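Local coordinates for abietadiene synthase, chloroplastic (Abies grandis, PDB 3S9V), which belongs to the terpene synthases and is a largely helical plant enzyme of the chloroplast, with an N-terminal terpene synthase domain and a metal-binding domain, at residues Arg45-Gly50 with Leu270-Trp275; Thr323-Arg328 with Val369-His374. All blocks are in the same frame, centred on the assembly; numbering follows the deposited sequence.

Interaction 1: residues Arg45-Gly50 with Leu270-Trp275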
ATOM      1  N   ARG A  45     -10.187 -18.211   4.624  1.00 29.70           N
ATOM      2  CA  ARG A  45     -11.231 -19.150   4.219  1.00 33.82           C
ATOM      3  C   ARG A  45     -12.545 -18.891   4.946  1.00 34.07           C
ATOM      4  O   ARG A  45     -13.611 -19.249   4.454  1.00 33.61           O
ATOM      5  CB  ARG A  45     -10.777 -20.590   4.465  1.00 40.00           C
ATOM      6  CG  ARG A  45      -9.545 -20.986   3.664  1.00 50.09           C
ATOM      7  CD  ARG A  45      -9.275 -22.477   3.774  1.00 63.66           C
ATOM      8  NE  ARG A  45     -10.410 -23.251   3.274  1.00 75.29           N
ATOM      9  CZ  ARG A  45     -10.467 -24.580   3.249  1.00 76.69           C
ATOM     10  NH1 ARG A  45      -9.448 -25.306   3.695  1.00 78.37           N
ATOM     11  NH2 ARG A  45     -11.550 -25.183   2.774  1.00 71.67           N
ATOM     12  N   CYS A  46     -12.464 -18.264   6.115  1.00 35.60           N
ATOM     13  CA  CYS A  46     -13.651 -17.949   6.906  1.00 38.74           C
ATOM     14  C   CYS A  46     -14.336 -16.657   6.464  1.00 39.14           C
ATOM     15  O   CYS A  46     -15.514 -16.450   6.748  1.00 39.35           O
ATOM     16  CB  CYS A  46     -13.290 -17.822   8.388  1.00 39.32           C
ATOM     17  SG  CYS A  46     -13.019 -19.379   9.237  1.00 63.85           S
ATOM     18  N   MET A  47     -13.599 -15.780   5.791  1.00 35.98           N
ATOM     19  CA  MET A  47     -14.178 -14.518   5.347  1.00 34.15           C
ATOM     20  C   MET A  47     -15.509 -14.682   4.626  1.00 30.88           C
ATOM     21  O   MET A  47     -15.626 -15.460   3.677  1.00 33.26           O
ATOM     22  CB  MET A  47     -13.190 -13.769   4.455  1.00 32.33           C
ATOM     23  CG  MET A  47     -12.245 -12.879   5.244  1.00 30.42           C
ATOM     24  SD  MET A  47     -10.835 -12.329   4.309  1.00 21.86           S
ATOM     25  CE  MET A  47      -9.560 -12.442   5.559  1.00 23.32           C
ATOM     26  N   GLY A  48     -16.512 -13.950   5.104  1.00 24.82           N
ATOM     27  CA  GLY A  48     -17.836 -13.995   4.509  1.00 25.79           C
ATOM     28  C   GLY A  48     -18.344 -12.578   4.319  1.00 27.88           C
ATOM     29  O   GLY A  48     -17.814 -11.844   3.484  1.00 28.58           O
ATOM     30  N   TYR A  49     -19.359 -12.182   5.083  1.00 24.21           N
ATOM     31  CA  TYR A  49     -19.877 -10.825   4.974  1.00 24.09           C
ATOM     32  C   TYR A  49     -19.148  -9.871   5.909  1.00 24.09           C
ATOM     33  O   TYR A  49     -19.387  -8.662   5.891  1.00 19.92           O
ATOM     34  CB  TYR A  49     -21.380 -10.790   5.242  1.00 23.35           C
ATOM     35  CG  TYR A  49     -22.182 -11.349   4.091  1.00 25.30           C
ATOM     36  CD1 TYR A  49     -22.912 -12.527   4.233  1.00 21.18           C
ATOM     37  CD2 TYR A  49     -22.209 -10.695   2.853  1.00 23.82           C
ATOM     38  CE1 TYR A  49     -23.654 -13.043   3.176  1.00 22.67           C
ATOM     39  CE2 TYR A  49     -22.946 -11.202   1.786  1.00 23.71           C
ATOM     40  CZ  TYR A  49     -23.668 -12.378   1.956  1.00 28.86           C
ATOM     41  OH  TYR A  49     -24.401 -12.896   0.911  1.00 37.72           O
ATOM     42  N   GLY A  50     -18.258 -10.421   6.731  1.00 23.32           N
ATOM     43  CA  GLY A  50     -17.486  -9.579   7.622  1.00 20.58           C
ATOM     44  C   GLY A  50     -17.513  -9.930   9.093  1.00 23.80           C
ATOM     45  O   GLY A  50     -18.555 -10.270   9.651  1.00 24.32           O
ATOM     46  N   LEU A 270     -16.320  -6.279   1.172  1.00 22.13           N
ATOM     47  CA  LEU A 270     -15.286  -5.724   0.295  1.00 21.82           C
ATOM     48  C   LEU A 270     -14.200  -5.049   1.125  1.00 23.06           C
ATOM     49  O   LEU A 270     -13.000  -5.138   0.827  1.00 18.75           O
ATOM     50  CB  LEU A 270     -15.888  -4.707  -0.674  1.00 24.69           C
ATOM     51  CG  LEU A 270     -17.070  -5.124  -1.555  1.00 21.60           C
ATOM     52  CD1 LEU A 270     -17.271  -4.054  -2.613  1.00 13.18           C
ATOM     53  CD2 LEU A 270     -16.801  -6.471  -2.221  1.00 21.86           C
ATOM     54  N   PHE A 271     -14.636  -4.354   2.163  1.00 20.58           N
ATOM     55  CA  PHE A 271     -13.717  -3.677   3.052  1.00 21.85           C
ATOM     56  C   PHE A 271     -12.803  -4.716   3.727  1.00 21.37           C
ATOM     57  O   PHE A 271     -11.579  -4.570   3.736  1.00 23.48           O
ATOM     58  CB  PHE A 271     -14.527  -2.870   4.081  1.00 27.12           C
ATOM     59  CG  PHE A 271     -13.722  -2.367   5.247  1.00 25.79           C
ATOM     60  CD1 PHE A 271     -12.489  -1.760   5.055  1.00 21.57           C
ATOM     61  CD2 PHE A 271     -14.219  -2.482   6.541  1.00 29.23           C
ATOM     62  CE1 PHE A 271     -11.759  -1.274   6.133  1.00 20.79           C
ATOM     63  CE2 PHE A 271     -13.496  -1.999   7.628  1.00 23.45           C
ATOM     64  CZ  PHE A 271     -12.262  -1.393   7.426  1.00 26.89           C
ATOM     65  N   GLU A 272     -13.388  -5.786   4.246  1.00 19.42           N
ATOM     66  CA  GLU A 272     -12.601  -6.807   4.931  1.00 20.17           C
ATOM     67  C   GLU A 272     -11.587  -7.524   4.040  1.00 20.59           C
ATOM     68  O   GLU A 272     -10.427  -7.703   4.424  1.00 15.30           O
ATOM     69  CB  GLU A 272     -13.528  -7.835   5.579  1.00 18.97           C
ATOM     70  CG  GLU A 272     -12.783  -8.922   6.321  1.00 21.40           C
ATOM     71  CD  GLU A 272     -13.684  -9.745   7.213  1.00 25.67           C
ATOM     72  OE1 GLU A 272     -14.434 -10.612   6.704  1.00 29.57           O
ATOM     73  OE2 GLU A 272     -13.647  -9.514   8.435  1.00 32.35           O
ATOM     74  N   ARG A 273     -12.016  -7.933   2.850  1.00 22.13           N
ATOM     75  CA  ARG A 273     -11.120  -8.633   1.934  1.00 21.05           C
ATOM     76  C   ARG A 273      -9.973  -7.776   1.416  1.00 23.50           C
ATOM     77  O   ARG A 273      -8.826  -8.225   1.398  1.00 25.83           O
ATOM     78  CB  ARG A 273     -11.909  -9.210   0.757  1.00 20.80           C
ATOM     79  CG  ARG A 273     -12.725 -10.457   1.111  1.00 12.29           C
ATOM     80  CD  ARG A 273     -13.548 -10.925  -0.076  1.00 18.98           C
ATOM     81  NE  ARG A 273     -14.244 -12.185   0.184  1.00 26.37           N
ATOM     82  CZ  ARG A 273     -15.287 -12.313   0.999  1.00 29.53           C
ATOM     83  NH1 ARG A 273     -15.771 -11.255   1.641  1.00 27.95           N
ATOM     84  NH2 ARG A 273     -15.842 -13.501   1.176  1.00 27.00           N
ATOM     85  N   LEU A 274     -10.274  -6.545   1.007  1.00 23.12           N
ATOM     86  CA  LEU A 274      -9.248  -5.646   0.480  1.00 23.17           C
ATOM     87  C   LEU A 274      -8.205  -5.236   1.514  1.00 23.71           C
ATOM     88  O   LEU A 274      -7.004  -5.157   1.209  1.00 16.63           O
ATOM     89  CB  LEU A 274      -9.894  -4.392  -0.126  1.00 12.29           C
ATOM     90  CG  LEU A 274     -10.657  -4.593  -1.441  1.00 15.07           C
ATOM     91  CD1 LEU A 274     -11.435  -3.340  -1.748  1.00 19.26           C
ATOM     92  CD2 LEU A 274      -9.695  -4.928  -2.593  1.00 14.44           C
ATOM     93  N   TRP A 275      -8.664  -4.977   2.735  1.00 22.81           N
ATOM     94  CA  TRP A 275      -7.764  -4.567   3.803  1.00 19.91           C
ATOM     95  C   TRP A 275      -6.910  -5.736   4.319  1.00 17.20           C
ATOM     96  O   TRP A 275      -5.750  -5.558   4.687  1.00 15.15           O
ATOM     97  CB  TRP A 275      -8.571  -3.931   4.940  1.00 19.19           C
ATOM     98  CG  TRP A 275      -8.588  -2.435   4.894  1.00 18.87           C
ATOM     99  CD1 TRP A 275      -7.990  -1.591   5.778  1.00 22.95           C
ATOM    100  CD2 TRP A 275      -9.182  -1.601   3.884  1.00 17.98           C
ATOM    101  NE1 TRP A 275      -8.163  -0.285   5.385  1.00 19.64           N
ATOM    102  CE2 TRP A 275      -8.890  -0.262   4.225  1.00 14.53           C
ATOM    103  CE3 TRP A 275      -9.926  -1.857   2.726  1.00 20.86           C
ATOM    104  CZ2 TRP A 275      -9.316   0.823   3.450  1.00 22.16           C
ATOM    105  CZ3 TRP A 275     -10.353  -0.775   1.950  1.00 26.63           C
ATOM    106  CH2 TRP A 275     -10.044   0.548   2.318  1.00 23.77           C
TER
HETATM  107  O   HOH W   1     -16.317 -12.414   7.359  1.00 20.92           O
HETATM  108  O   HOH W   2     -14.871 -10.579   4.166  1.00 47.65           O
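Arg273 reaches from helix 269-282 to the backbone just beyond helix 29-46, where its NH1 donates to Gly48 O at 2.8 Å. The bond is nearly straight (168° at the hydrogen) and lies in both the carbonyl plane and the guanidinium plane. Arginine suits the place because its chain, extended from CG to NE, spans the gap and delivers a flat donor group; NH1 also bonds to Asp269 O one turn back, which helps fix the rotation of the group. Met47, the first residue to leave the helix, places CB over one guanidinium face of Arg273, toward its rim, and its flexible thioether runs past the arginine chain in the opposite sense, SD 4.2 Å from Arg273 CG.

Glu272 stretches out from the helix, its CG turned opposite the backbone N (chi1 -179°), and this extended chain carries the carboxylate to the turn. Its OE1 lies 3.5 Å from Met47 CG and 3.4 Å from Gly50 CA. Glycine suits position 50 because of its backbone: at phi 126° a CB would press against the carbonyl O of Tyr49. One water accepts from Gly48 N, weakly from Gly50 N, and donates to Glu272 OE1 at 2.7 Å; a second donates to OE1 and to Gly48 O. The other oxygen, OE2, takes the backbone N-H of Glu51.

On its far side, helix 269-282 packs through Phe271 and Trp275 against helix 320-332, while Tyr299 of helix 290-301 forms a cation-pi contact with Arg273.

Interaction 2: residues Thr323-Arg328 with Val369-His374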
ATOM      1  N   THR A 323     -12.589   2.191  -3.084  1.00 17.08           N
ATOM      2  CA  THR A 323     -12.378   2.215  -4.528  1.00 18.79           C
ATOM      3  C   THR A 323     -10.903   2.345  -4.877  1.00 15.51           C
ATOM      4  O   THR A 323     -10.415   1.674  -5.779  1.00 19.21           O
ATOM      5  CB  THR A 323     -13.148   3.370  -5.191  1.00 13.40           C
ATOM      6  OG1 THR A 323     -14.549   3.198  -4.957  1.00 22.52           O
ATOM      7  CG2 THR A 323     -12.886   3.384  -6.691  1.00 17.90           C
ATOM      8  N   ALA A 324     -10.194   3.206  -4.162  1.00 16.95           N
ATOM      9  CA  ALA A 324      -8.768   3.384  -4.402  1.00 18.41           C
ATOM     10  C   ALA A 324      -8.003   2.114  -4.013  1.00 20.06           C
ATOM     11  O   ALA A 324      -7.080   1.707  -4.713  1.00 21.60           O
ATOM     12  CB  ALA A 324      -8.249   4.576  -3.618  1.00 14.07           C
ATOM     13  N   MET A 325      -8.380   1.491  -2.898  1.00 22.27           N
ATOM     14  CA  MET A 325      -7.716   0.261  -2.464  1.00 24.07           C
ATOM     15  C   MET A 325      -7.923  -0.799  -3.538  1.00 23.84           C
ATOM     16  O   MET A 325      -6.966  -1.388  -4.049  1.00 21.78           O
ATOM     17  CB  MET A 325      -8.306  -0.249  -1.148  1.00 21.34           C
ATOM     18  CG  MET A 325      -7.604   0.213   0.116  1.00 32.91           C
ATOM     19  SD  MET A 325      -6.009  -0.585   0.418  1.00 24.07           S
ATOM     20  CE  MET A 325      -4.990   0.772   0.159  1.00 29.52           C
ATOM     21  N   GLY A 326      -9.189  -1.032  -3.874  1.00 21.32           N
ATOM     22  CA  GLY A 326      -9.518  -2.023  -4.877  1.00 17.40           C
ATOM     23  C   GLY A 326      -8.862  -1.761  -6.216  1.00 20.08           C
ATOM     24  O   GLY A 326      -8.382  -2.694  -6.858  1.00 20.14           O
ATOM     25  N   LEU A 327      -8.837  -0.501  -6.651  1.00 19.63           N
ATOM     26  CA  LEU A 327      -8.227  -0.176  -7.940  1.00 19.43           C
ATOM     27  C   LEU A 327      -6.747  -0.562  -7.979  1.00 19.01           C
ATOM     28  O   LEU A 327      -6.302  -1.203  -8.936  1.00 20.47           O
ATOM     29  CB  LEU A 327      -8.395   1.317  -8.271  1.00 15.88           C
ATOM     30  CG  LEU A 327      -7.644   1.824  -9.506  1.00 16.51           C
ATOM     31  CD1 LEU A 327      -7.993   0.964 -10.717  1.00 21.54           C
ATOM     32  CD2 LEU A 327      -7.994   3.282  -9.753  1.00 20.45           C
ATOM     33  N   ARG A 328      -5.988  -0.203  -6.943  1.00 16.89           N
ATOM     34  CA  ARG A 328      -4.560  -0.547  -6.926  1.00 20.02           C
ATOM     35  C   ARG A 328      -4.284  -2.044  -6.828  1.00 17.91           C
ATOM     36  O   ARG A 328      -3.529  -2.600  -7.638  1.00 18.90           O
ATOM     37  CB  ARG A 328      -3.825   0.160  -5.783  1.00 18.70           C
ATOM     38  CG  ARG A 328      -2.308  -0.115  -5.757  1.00 18.42           C
ATOM     39  CD  ARG A 328      -1.629   0.665  -4.638  1.00 15.31           C
ATOM     40  NE  ARG A 328      -2.362   0.457  -3.401  1.00 25.15           N
ATOM     41  CZ  ARG A 328      -2.141  -0.535  -2.549  1.00 21.13           C
ATOM     42  NH1 ARG A 328      -2.892  -0.639  -1.460  1.00 16.99           N
ATOM     43  NH2 ARG A 328      -1.151  -1.394  -2.761  1.00 16.07           N
ATOM     44  N   VAL A 369      -5.465   6.760  -1.478  1.00 20.12           N
ATOM     45  CA  VAL A 369      -5.670   7.312  -2.805  1.00 19.21           C
ATOM     46  C   VAL A 369      -4.298   7.659  -3.382  1.00 18.69           C
ATOM     47  O   VAL A 369      -4.050   7.463  -4.570  1.00 23.61           O
ATOM     48  CB  VAL A 369      -6.553   8.596  -2.764  1.00 23.35           C
ATOM     49  CG1 VAL A 369      -6.527   9.300  -4.115  1.00 19.83           C
ATOM     50  CG2 VAL A 369      -7.986   8.237  -2.402  1.00 20.25           C
ATOM     51  N   ASN A 370      -3.400   8.167  -2.541  1.00 19.97           N
ATOM     52  CA  ASN A 370      -2.055   8.534  -2.996  1.00 21.72           C
ATOM     53  C   ASN A 370      -1.258   7.311  -3.454  1.00 19.72           C
ATOM     54  O   ASN A 370      -0.594   7.345  -4.491  1.00 19.39           O
ATOM     55  CB  ASN A 370      -1.289   9.278  -1.890  1.00 19.43           C
ATOM     56  CG  ASN A 370       0.148   9.600  -2.287  1.00 22.21           C
ATOM     57  OD1 ASN A 370       1.045   8.774  -2.147  1.00 23.02           O
ATOM     58  ND2 ASN A 370       0.362  10.804  -2.802  1.00 22.05           N
ATOM     59  N   ARG A 371      -1.324   6.236  -2.680  1.00 18.41           N
ATOM     60  CA  ARG A 371      -0.629   5.004  -3.039  1.00 22.60           C
ATOM     61  C   ARG A 371      -1.142   4.527  -4.399  1.00 22.13           C
ATOM     62  O   ARG A 371      -0.366   4.122  -5.264  1.00 23.53           O
ATOM     63  CB  ARG A 371      -0.877   3.922  -1.979  1.00 17.29           C
ATOM     64  CG  ARG A 371      -0.256   4.230  -0.619  1.00 20.84           C
ATOM     65  CD  ARG A 371      -0.786   3.285   0.446  1.00 25.81           C
ATOM     66  NE  ARG A 371      -0.320   1.922   0.230  1.00 23.99           N
ATOM     67  CZ  ARG A 371      -0.948   0.834   0.660  1.00 19.61           C
ATOM     68  NH1 ARG A 371      -2.086   0.931   1.339  1.00 18.09           N
ATOM     69  NH2 ARG A 371      -0.435  -0.359   0.398  1.00 31.08           N
ATOM     70  N   CYS A 372      -2.455   4.598  -4.579  1.00 22.90           N
ATOM     71  CA  CYS A 372      -3.087   4.183  -5.823  1.00 23.57           C
ATOM     72  C   CYS A 372      -2.674   5.042  -7.030  1.00 23.50           C
ATOM     73  O   CYS A 372      -2.393   4.517  -8.106  1.00 23.72           O
ATOM     74  CB  CYS A 372      -4.616   4.212  -5.653  1.00 20.32           C
ATOM     75  SG  CYS A 372      -5.577   3.946  -7.173  1.00 23.22           S
ATOM     76  N   SER A 373      -2.612   6.356  -6.849  1.00 21.29           N
ATOM     77  CA  SER A 373      -2.273   7.262  -7.952  1.00 22.75           C
ATOM     78  C   SER A 373      -0.914   7.047  -8.602  1.00 23.19           C
ATOM     79  O   SER A 373      -0.689   7.490  -9.731  1.00 22.82           O
ATOM     80  CB  SER A 373      -2.368   8.721  -7.494  1.00 19.22           C
ATOM     81  OG  SER A 373      -1.310   9.041  -6.601  1.00 25.49           O
ATOM     82  N   HIS A 374      -0.002   6.385  -7.898  1.00 21.37           N
ATOM     83  CA  HIS A 374       1.327   6.148  -8.451  1.00 20.04           C
ATOM     84  C   HIS A 374       1.379   4.967  -9.416  1.00 22.32           C
ATOM     85  O   HIS A 374       2.271   4.895 -10.256  1.00 24.24           O
ATOM     86  CB  HIS A 374       2.346   5.932  -7.327  1.00 16.26           C
ATOM     87  CG  HIS A 374       2.741   7.193  -6.621  1.00 26.03           C
ATOM     88  ND1 HIS A 374       3.671   8.072  -7.135  1.00 24.53           N
ATOM     89  CD2 HIS A 374       2.290   7.751  -5.472  1.00 21.97           C
ATOM     90  CE1 HIS A 374       3.774   9.118  -6.335  1.00 18.90           C
ATOM     91  NE2 HIS A 374       2.946   8.949  -5.320  1.00 22.84           N
TER
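Cys372 presents its side chain to helix 320-332, meeting Ala324, Leu327 and Arg328. With SG anti to the backbone N (chi1 172°), the sulfur lies 3.6 Å from Leu327 CD2, while Cys372 CB comes 3.6 Å from Ala324 O. A small, weakly polar thiol fits between the two backbones, whose short segments run at 29° with axes 8.6 Å apart. Ala324 is equally compact: its CB sits 3.8 Å from Val369 CA and touches the CG2 branch of the valine.

Arg328 and Arg371 form the polar border. The aliphatic part of Arg328 passes along the opposing helix, with CB near Cys372 CB and CD 3.7 Å from Arg371 O, and the chain then bends at chi3 to bring its guanidinium against that of Arg371. Each group lies over a face of the other, with planes 39° apart and Arg328 NH1 3.1 Å from Arg371 NH2. Asp278 probably accounts for the pairing: its OD1 forms salt bridges with both nitrogens, and this shared carboxylate probably offsets the two positive charges. Asn368 additionally holds Arg371 NH1 through its side-chain oxygen.

Helix 269-282 borders one side of the pair through Asp278 and also meets Met325 through Trp275. Helix 381-397 packs on helix 363-373 through Thr390 against Val369, Glu391 against Asn370, and Lys387 against Ser373.

From the N terminus, helix 29-46 leads into the turn that interaction 1 joins to helix 269-282, closing a loop of 219 residues. Interaction 2 follows in series: helix 320-332 and helix 363-373 close a much shorter loop of 40 residues, and the two loops neither nest nor cross. Their centres are about 18 Å apart, yet they meet directly, since Trp275 CH2 packs 3.3 Å from Met325 CG and Leu274 CD2 lies against Gly326 CA. Helix 269-282 is thus common ground. It receives the turn after helix 29-46 at one face and helix 320-332 at another, connecting the chain's beginning to the helical N-terminal terpene synthase region.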